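Local structure of DNA alkylation repair protein (Bacillus cereus, 1T06) at residues A[1-6]-A[54-59]; A[81-86]-A[113-118]; A[102-107]-A[136-141]. The protein is of unproven function but, as a member of the AlkD-like DNA alkylation repair family, probably acts on alkylated DNA. One frame throughout, in Å; residues are numbered along the deposited sequence.

Contact 1: residues A[1-6]-A[54-59]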
# COMPACT_ATOMS: atom_id res chain seq x y z
N MET A 1 16.14 -17.95 20.12
CA MET A 1 14.73 -17.45 20.19
C MET A 1 13.73 -18.61 20.29
O MET A 1 13.64 -19.45 19.40
CB MET A 1 14.40 -16.60 18.96
CG MET A 1 15.15 -15.27 18.86
SD MET A 1 14.50 -13.97 19.92
CE MET A 1 15.54 -14.14 21.37
N ASP A 2 12.98 -18.63 21.39
CA ASP A 2 11.97 -19.66 21.62
C ASP A 2 10.70 -18.98 22.11
O ASP A 2 10.61 -17.75 22.15
CB ASP A 2 12.46 -20.65 22.66
CG ASP A 2 13.02 -19.97 23.90
OD1 ASP A 2 12.59 -18.84 24.22
OD2 ASP A 2 13.89 -20.58 24.57
N PHE A 3 9.71 -19.78 22.48
CA PHE A 3 8.45 -19.26 22.97
C PHE A 3 8.64 -18.25 24.09
O PHE A 3 8.07 -17.15 24.06
CB PHE A 3 7.58 -20.40 23.50
CG PHE A 3 6.25 -19.97 24.01
CD1 PHE A 3 5.27 -19.52 23.13
CD2 PHE A 3 5.96 -20.01 25.36
CE1 PHE A 3 4.01 -19.14 23.60
CE2 PHE A 3 4.70 -19.62 25.85
CZ PHE A 3 3.73 -19.19 24.96
N LYS A 4 9.45 -18.62 25.08
CA LYS A 4 9.69 -17.76 26.22
C LYS A 4 10.19 -16.37 25.87
O LYS A 4 9.59 -15.37 26.28
CB LYS A 4 10.70 -18.43 27.17
CG LYS A 4 11.08 -17.58 28.37
CD LYS A 4 12.11 -18.28 29.24
CE LYS A 4 12.67 -17.35 30.29
NZ LYS A 4 11.59 -16.76 31.13
N THR A 5 11.28 -16.30 25.11
CA THR A 5 11.86 -15.02 24.73
C THR A 5 10.96 -14.21 23.80
O THR A 5 10.92 -12.98 23.88
CB THR A 5 13.25 -15.22 24.09
OG1 THR A 5 13.12 -16.04 22.93
CG2 THR A 5 14.19 -15.91 25.08
N VAL A 6 10.24 -14.90 22.92
CA VAL A 6 9.33 -14.23 22.00
C VAL A 6 8.20 -13.56 22.77
O VAL A 6 7.89 -12.39 22.54
CB VAL A 6 8.72 -15.22 20.99
CG1 VAL A 6 7.59 -14.55 20.20
CG2 VAL A 6 9.79 -15.72 20.04
N GLU A 54 2.36 -22.73 16.56
CA GLU A 54 1.22 -23.35 17.24
C GLU A 54 1.13 -22.89 18.69
O GLU A 54 0.07 -22.51 19.17
CB GLU A 54 1.35 -24.88 17.22
CG GLU A 54 1.24 -25.53 15.84
CD GLU A 54 -0.14 -25.37 15.20
OE1 GLU A 54 -1.10 -24.99 15.91
OE2 GLU A 54 -0.26 -25.63 13.97
N GLU A 55 2.26 -22.93 19.39
CA GLU A 55 2.34 -22.53 20.79
C GLU A 55 1.86 -21.10 20.96
O GLU A 55 1.03 -20.81 21.82
CB GLU A 55 3.78 -22.65 21.29
CG GLU A 55 3.93 -23.35 22.63
CD GLU A 55 5.36 -23.33 23.14
OE1 GLU A 55 6.30 -23.40 22.30
OE2 GLU A 55 5.55 -23.24 24.37
N LEU A 56 2.40 -20.20 20.14
CA LEU A 56 2.04 -18.79 20.18
C LEU A 56 0.56 -18.59 19.87
O LEU A 56 -0.12 -17.84 20.57
CB LEU A 56 2.88 -18.01 19.16
CG LEU A 56 4.37 -17.87 19.46
CD1 LEU A 56 5.12 -17.40 18.23
CD2 LEU A 56 4.56 -16.90 20.61
N TYR A 57 0.07 -19.24 18.83
CA TYR A 57 -1.33 -19.11 18.45
C TYR A 57 -2.24 -19.59 19.59
O TYR A 57 -3.31 -19.03 19.84
CB TYR A 57 -1.63 -19.92 17.18
CG TYR A 57 -2.88 -19.46 16.47
CD1 TYR A 57 -2.86 -18.35 15.63
CD2 TYR A 57 -4.11 -20.11 16.67
CE1 TYR A 57 -4.02 -17.88 15.01
CE2 TYR A 57 -5.27 -19.64 16.06
CZ TYR A 57 -5.22 -18.53 15.23
OH TYR A 57 -6.36 -18.06 14.61
N ALA A 58 -1.79 -20.63 20.29
CA ALA A 58 -2.56 -21.21 21.39
C ALA A 58 -2.70 -20.31 22.62
O ALA A 58 -3.55 -20.56 23.46
CB ALA A 58 -1.95 -22.55 21.79
N THR A 59 -1.86 -19.28 22.72
CA THR A 59 -1.94 -18.38 23.87
C THR A 59 -3.26 -17.62 23.90
O THR A 59 -3.70 -17.19 24.96
CB THR A 59 -0.81 -17.34 23.86
OG1 THR A 59 -0.96 -16.48 22.71
CG2 THR A 59 0.56 -18.02 23.82
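The aromatic ring of Phe3 carries the carboxylate of Glu55 over one face, while the methyl CG2 of Thr59 lies at its edge, close to the ring plane, and the methyl CD2 of Leu56 approaches obliquely. This is helix-to-helix packing at the N-terminal end of a mainly helical, AlkD-like fold, where the first turn of helix 3-13 meets the last turns of helix 50-58. The carboxylate is stacked on the ring, the two planes only 21° apart, with Glu55 OE2 3.4 Å from Phe3 CG and displaced toward the rim. Phenylalanine suits this border position: it offers a broad apolar surface to a neighbour that is polar on its outer side and aliphatic on its inner side. Its CG stands anti to the backbone N (chi1 -179°), which sends the ring across to helix 50-58. Leu56 CD2 meets Phe3 CD1 at 3.7 Å, and the same methyl touches Val6 CG1 at 3.9 Å, one turn deeper, where both aliphatic residues are buried. Leu56 continues inward onto Phe67 and Ile71 of helix 62-71. The start of helix 3-13 is fixed by a capping box: Asp2 N donates to Thr5 OG1, and Thr5 N returns a nearly straight bond of 3.0 Å to Asp2 OD1. In 54-59, Thr59 OG1 donates to Leu56 O at 2.7 Å, in the carbonyl plane, while Thr59 CG2 reaches Phe3 CZ at 3.6 Å.

Contact 2: residues A[81-86]-A[113-118]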
# COMPACT_ATOMS: atom_id res chain seq x y z
N ASP A 81 -5.44 -28.27 10.11
CA ASP A 81 -4.72 -27.25 10.85
C ASP A 81 -5.35 -25.88 10.68
O ASP A 81 -5.48 -25.12 11.64
CB ASP A 81 -3.27 -27.19 10.38
CG ASP A 81 -2.50 -28.44 10.73
OD1 ASP A 81 -2.73 -28.99 11.83
OD2 ASP A 81 -1.65 -28.86 9.91
N PHE A 82 -5.73 -25.55 9.45
CA PHE A 82 -6.33 -24.26 9.17
C PHE A 82 -7.69 -24.11 9.81
O PHE A 82 -8.06 -23.01 10.20
CB PHE A 82 -6.41 -24.03 7.65
CG PHE A 82 -5.08 -23.64 7.04
CD1 PHE A 82 -4.52 -22.39 7.29
CD2 PHE A 82 -4.38 -24.54 6.23
CE1 PHE A 82 -3.27 -22.04 6.77
CE2 PHE A 82 -3.13 -24.20 5.71
CZ PHE A 82 -2.58 -22.94 5.98
N ASP A 83 -8.43 -25.21 9.94
CA ASP A 83 -9.73 -25.12 10.57
C ASP A 83 -9.55 -24.86 12.06
O ASP A 83 -10.36 -24.18 12.67
CB ASP A 83 -10.54 -26.40 10.34
CG ASP A 83 -11.14 -26.44 8.95
OD1 ASP A 83 -11.96 -25.54 8.62
OD2 ASP A 83 -10.81 -27.36 8.17
N ARG A 84 -8.47 -25.39 12.64
CA ARG A 84 -8.21 -25.14 14.06
C ARG A 84 -7.91 -23.66 14.24
O ARG A 84 -8.40 -23.03 15.17
CB ARG A 84 -7.00 -25.95 14.56
CG ARG A 84 -7.22 -27.46 14.65
CD ARG A 84 -6.06 -28.17 15.38
NE ARG A 84 -4.79 -28.02 14.68
CZ ARG A 84 -3.89 -27.08 14.94
NH1 ARG A 84 -4.11 -26.18 15.89
NH2 ARG A 84 -2.77 -27.02 14.23
N TRP A 85 -7.08 -23.12 13.35
CA TRP A 85 -6.71 -21.72 13.42
C TRP A 85 -7.90 -20.79 13.23
O TRP A 85 -8.12 -19.88 14.03
CB TRP A 85 -5.64 -21.41 12.37
CG TRP A 85 -4.28 -21.81 12.82
CD1 TRP A 85 -3.94 -22.96 13.47
CD2 TRP A 85 -3.08 -21.05 12.69
NE1 TRP A 85 -2.60 -22.96 13.76
CE2 TRP A 85 -2.04 -21.80 13.29
CE3 TRP A 85 -2.77 -19.81 12.12
CZ2 TRP A 85 -0.71 -21.35 13.34
CZ3 TRP A 85 -1.45 -19.35 12.18
CH2 TRP A 85 -0.44 -20.13 12.78
N ILE A 86 -8.67 -21.04 12.17
CA ILE A 86 -9.82 -20.20 11.90
C ILE A 86 -10.83 -20.30 13.04
O ILE A 86 -11.51 -19.33 13.35
CB ILE A 86 -10.48 -20.55 10.54
CG1 ILE A 86 -11.41 -19.41 10.11
CG2 ILE A 86 -11.28 -21.84 10.64
CD1 ILE A 86 -10.69 -18.07 9.96
N ALA A 113 -10.35 -21.75 1.12
CA ALA A 113 -11.03 -20.47 0.99
C ALA A 113 -12.46 -20.68 0.51
O ALA A 113 -13.40 -20.15 1.08
CB ALA A 113 -10.26 -19.56 0.01
N ASP A 114 -12.60 -21.48 -0.55
CA ASP A 114 -13.90 -21.78 -1.14
C ASP A 114 -14.90 -22.41 -0.18
O ASP A 114 -16.07 -22.05 -0.18
CB ASP A 114 -13.75 -22.68 -2.37
CG ASP A 114 -13.11 -21.96 -3.55
OD1 ASP A 114 -13.12 -20.71 -3.57
OD2 ASP A 114 -12.62 -22.64 -4.47
N LYS A 115 -14.46 -23.37 0.63
CA LYS A 115 -15.37 -23.99 1.57
C LYS A 115 -15.73 -22.98 2.65
O LYS A 115 -16.86 -22.95 3.14
CB LYS A 115 -14.74 -25.24 2.20
CG LYS A 115 -13.46 -24.96 2.95
CD LYS A 115 -12.89 -26.22 3.60
CE LYS A 115 -13.80 -26.78 4.69
NZ LYS A 115 -13.11 -27.86 5.46
N TRP A 116 -14.78 -22.12 3.01
CA TRP A 116 -15.04 -21.10 4.02
C TRP A 116 -16.01 -20.04 3.51
O TRP A 116 -16.81 -19.52 4.28
CB TRP A 116 -13.73 -20.44 4.47
CG TRP A 116 -12.91 -21.31 5.37
CD1 TRP A 116 -13.26 -22.52 5.88
CD2 TRP A 116 -11.59 -21.03 5.87
NE1 TRP A 116 -12.25 -23.02 6.67
CE2 TRP A 116 -11.21 -22.12 6.68
CE3 TRP A 116 -10.70 -19.96 5.71
CZ2 TRP A 116 -9.97 -22.18 7.33
CZ3 TRP A 116 -9.46 -20.02 6.36
CH2 TRP A 116 -9.11 -21.12 7.15
N ILE A 117 -15.94 -19.70 2.23
CA ILE A 117 -16.85 -18.69 1.69
C ILE A 117 -18.26 -19.25 1.66
O ILE A 117 -19.24 -18.52 1.78
CB ILE A 117 -16.45 -18.26 0.26
CG1 ILE A 117 -15.21 -17.36 0.32
CG2 ILE A 117 -17.62 -17.54 -0.43
CD1 ILE A 117 -14.54 -17.14 -1.03
N ALA A 118 -18.35 -20.57 1.50
CA ALA A 118 -19.63 -21.26 1.43
C ALA A 118 -20.13 -21.71 2.80
O ALA A 118 -21.25 -22.20 2.92
CB ALA A 118 -19.51 -22.45 0.51
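Segments 81-86 of helix 79-87 and 113-118 of helix 109-118 run in broadly the same direction, their axes 12.3 Å apart at closest approach and crossing at -41°, a separation wide enough to take an indole between them. Trp116 fills that gap, reaching across from its own helix to the other. Its NE1 donates to Asp83 OD1 at 3.2 Å with an N-H...O angle of 165°; the oxygen lies in the plane of the indole, but the donor stands above the carboxylate plane. Tryptophan fits here because one side chain supplies both a large apolar surface and a single N-H that can be answered by an acid at the margin of the interface. The benzene half of the indole goes deeper. Ile86 CG1 sits over its face, 4.1 Å from the centroid of the six-membered ring, in a CH-pi contact, and Ile86 CG2 meets Trp116 CZ2 at 3.6 Å. The branched isoleucine thus presses two arms on the ring. At the ring edge, Phe82 O approaches Trp116 CZ2 at 3.5 Å, and Phe82 CB packs against Trp116 CH2. Toward the outside, Asp83 OD2 forms a long salt bridge of 3.6 Å with Lys115 NZ, whose ammonium group has its main partner in Glu79. Asp83 therefore answers the indole N-H with one oxygen and the lysine with the other. Helix 92-103 packs alongside, with Val99 and Leu103 against Trp116 and Thr102 against Phe82, while Lys124 and Ala127 of helix 122-138 pack on Ile86.

Contact 3: residues A[102-107]-A[136-141]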
# COMPACT_ATOMS: atom_id res chain seq x y z
N THR A 102 -1.79 -16.44 5.92
CA THR A 102 -1.02 -17.68 6.04
C THR A 102 -1.55 -18.72 5.05
O THR A 102 -0.78 -19.38 4.35
CB THR A 102 -1.06 -18.23 7.48
OG1 THR A 102 -0.29 -17.38 8.34
CG2 THR A 102 -0.49 -19.64 7.55
N LEU A 103 -2.87 -18.85 4.97
CA LEU A 103 -3.50 -19.79 4.06
C LEU A 103 -3.14 -19.47 2.61
O LEU A 103 -2.98 -20.38 1.79
CB LEU A 103 -5.03 -19.73 4.22
CG LEU A 103 -5.82 -20.63 3.26
CD1 LEU A 103 -5.43 -22.06 3.51
CD2 LEU A 103 -7.32 -20.45 3.47
N SER A 104 -3.02 -18.19 2.29
CA SER A 104 -2.70 -17.78 0.92
C SER A 104 -1.37 -18.33 0.45
O SER A 104 -1.09 -18.34 -0.75
CB SER A 104 -2.71 -16.24 0.79
OG SER A 104 -1.59 -15.63 1.40
N GLU A 105 -0.55 -18.79 1.40
CA GLU A 105 0.76 -19.33 1.07
C GLU A 105 0.85 -20.84 1.17
O GLU A 105 1.93 -21.41 1.09
CB GLU A 105 1.81 -18.69 1.97
CG GLU A 105 1.72 -17.18 1.97
CD GLU A 105 2.90 -16.51 2.61
OE1 GLU A 105 3.31 -16.95 3.71
OE2 GLU A 105 3.42 -15.54 2.02
N SER A 106 -0.30 -21.49 1.34
CA SER A 106 -0.34 -22.94 1.42
C SER A 106 -0.57 -23.49 0.02
O SER A 106 -0.65 -22.73 -0.95
CB SER A 106 -1.49 -23.40 2.32
OG SER A 106 -2.73 -23.25 1.65
N ASN A 107 -0.69 -24.81 -0.09
CA ASN A 107 -0.92 -25.45 -1.38
C ASN A 107 -2.40 -25.70 -1.57
O ASN A 107 -2.83 -26.07 -2.66
CB ASN A 107 -0.15 -26.77 -1.45
CG ASN A 107 1.36 -26.58 -1.34
OD1 ASN A 107 1.91 -26.56 -0.24
ND2 ASN A 107 2.02 -26.40 -2.48
N LEU A 136 -4.37 -13.07 -5.14
CA LEU A 136 -4.27 -12.27 -6.34
C LEU A 136 -3.03 -11.39 -6.33
O LEU A 136 -2.62 -10.88 -7.37
CB LEU A 136 -5.53 -11.43 -6.52
CG LEU A 136 -6.77 -12.27 -6.85
CD1 LEU A 136 -8.01 -11.42 -6.73
CD2 LEU A 136 -6.63 -12.83 -8.25
N GLY A 137 -2.42 -11.23 -5.16
CA GLY A 137 -1.21 -10.44 -5.06
C GLY A 137 0.02 -11.34 -5.09
O GLY A 137 1.08 -10.93 -5.54
N ASN A 138 -0.14 -12.58 -4.63
CA ASN A 138 0.96 -13.55 -4.58
C ASN A 138 1.20 -14.30 -5.88
O ASN A 138 2.33 -14.69 -6.15
CB ASN A 138 0.70 -14.62 -3.50
CG ASN A 138 0.52 -14.03 -2.12
OD1 ASN A 138 0.50 -12.81 -1.94
ND2 ASN A 138 0.36 -14.90 -1.13
N ARG A 139 0.15 -14.52 -6.66
CA ARG A 139 0.27 -15.28 -7.90
C ARG A 139 -0.10 -14.53 -9.18
O ARG A 139 -0.85 -13.56 -9.15
CB ARG A 139 -0.60 -16.54 -7.80
CG ARG A 139 -0.43 -17.29 -6.48
CD ARG A 139 -1.30 -18.55 -6.39
NE ARG A 139 -1.13 -19.19 -5.08
CZ ARG A 139 -1.83 -20.23 -4.65
NH1 ARG A 139 -2.77 -20.77 -5.42
NH2 ARG A 139 -1.61 -20.72 -3.44
N LYS A 140 0.44 -15.01 -10.30
CA LYS A 140 0.18 -14.43 -11.61
C LYS A 140 -1.28 -14.71 -11.96
O LYS A 140 -1.88 -15.66 -11.43
CB LYS A 140 1.09 -15.07 -12.67
CG LYS A 140 2.59 -14.95 -12.40
CD LYS A 140 3.03 -13.50 -12.39
CE LYS A 140 4.53 -13.37 -12.22
NZ LYS A 140 4.96 -11.93 -12.17
N ASP A 141 -1.87 -13.90 -12.83
CA ASP A 141 -3.26 -14.08 -13.21
C ASP A 141 -3.49 -15.46 -13.80
O ASP A 141 -4.59 -16.02 -13.70
CB ASP A 141 -3.67 -13.03 -14.23
CG ASP A 141 -3.54 -11.62 -13.69
OD1 ASP A 141 -3.79 -11.41 -12.49
OD2 ASP A 141 -3.20 -10.72 -14.48
O HOH W 1 0.35 -17.84 -2.99
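Ser104 and Asn138 meet through Asn138 ND2 and Ser104 OG, 3.3 Å apart, in a weak hydrogen bond bent to 122°. A water molecule makes the firmer link: it donates to Ser104 O at 2.7 Å and accepts from Arg139 NE at 2.9 Å, with a further weak bond from Asn138 ND2. The water lies in the plane of the guanidinium, at its edge. Also near that plane is Ser106 O, 3.3 Å from Arg139 NH2, whereas Ser104 O lies obliquely to the group. Arginine suits this place because its chain, extended from CG to NE, brings NE to the water and sets NH2 near two carbonyls around the end of helix 92-103. On the inner side, Ser104 OG has a stronger partner in Val101 O, one turn back, and a small hydroxyl is well matched to this buried position beside Cys131 and Trp134. The carbonyls are presented by a type I beta turn from Leu103 to Ser106, in which Leu103 O accepts from both Ser106 N and Ser106 OG, the latter at 2.9 Å. Farther out, Lys229 binds Arg139 O and Leu136 O, so a residue near the C terminus is bonded at the end of helix 122-138. Two helix C-terminal ends, of 92-103 and 122-138, are thus joined by polar side chains and a bridging water, within a mainly helical AlkD-like fold.

Along the chain, contact 1 closes before contacts 2 and 3 open, and these two interlock, their segments following one another as 81-86, 102-107, 113-118 and 136-141. Contact 1 lies at the N-terminal end, its centre about 23 Å from that of contact 2, yet helices 50-58 and 79-87 bridge them directly: Glu54 OE2 pairs with Arg84 NH2, and Tyr57 OH probably hydrogen-bonds to Trp85 O. The centres of contacts 2 and 3 are about 15 Å apart, and Phe82 packs on Leu103 and Ser106. Contacts 1 and 3, centres about 26 Å apart, stay about 8 Å apart at their nearest atoms. Together they trace a succession of packed helices, consistent with the stacked helical architecture of AlkD-like proteins.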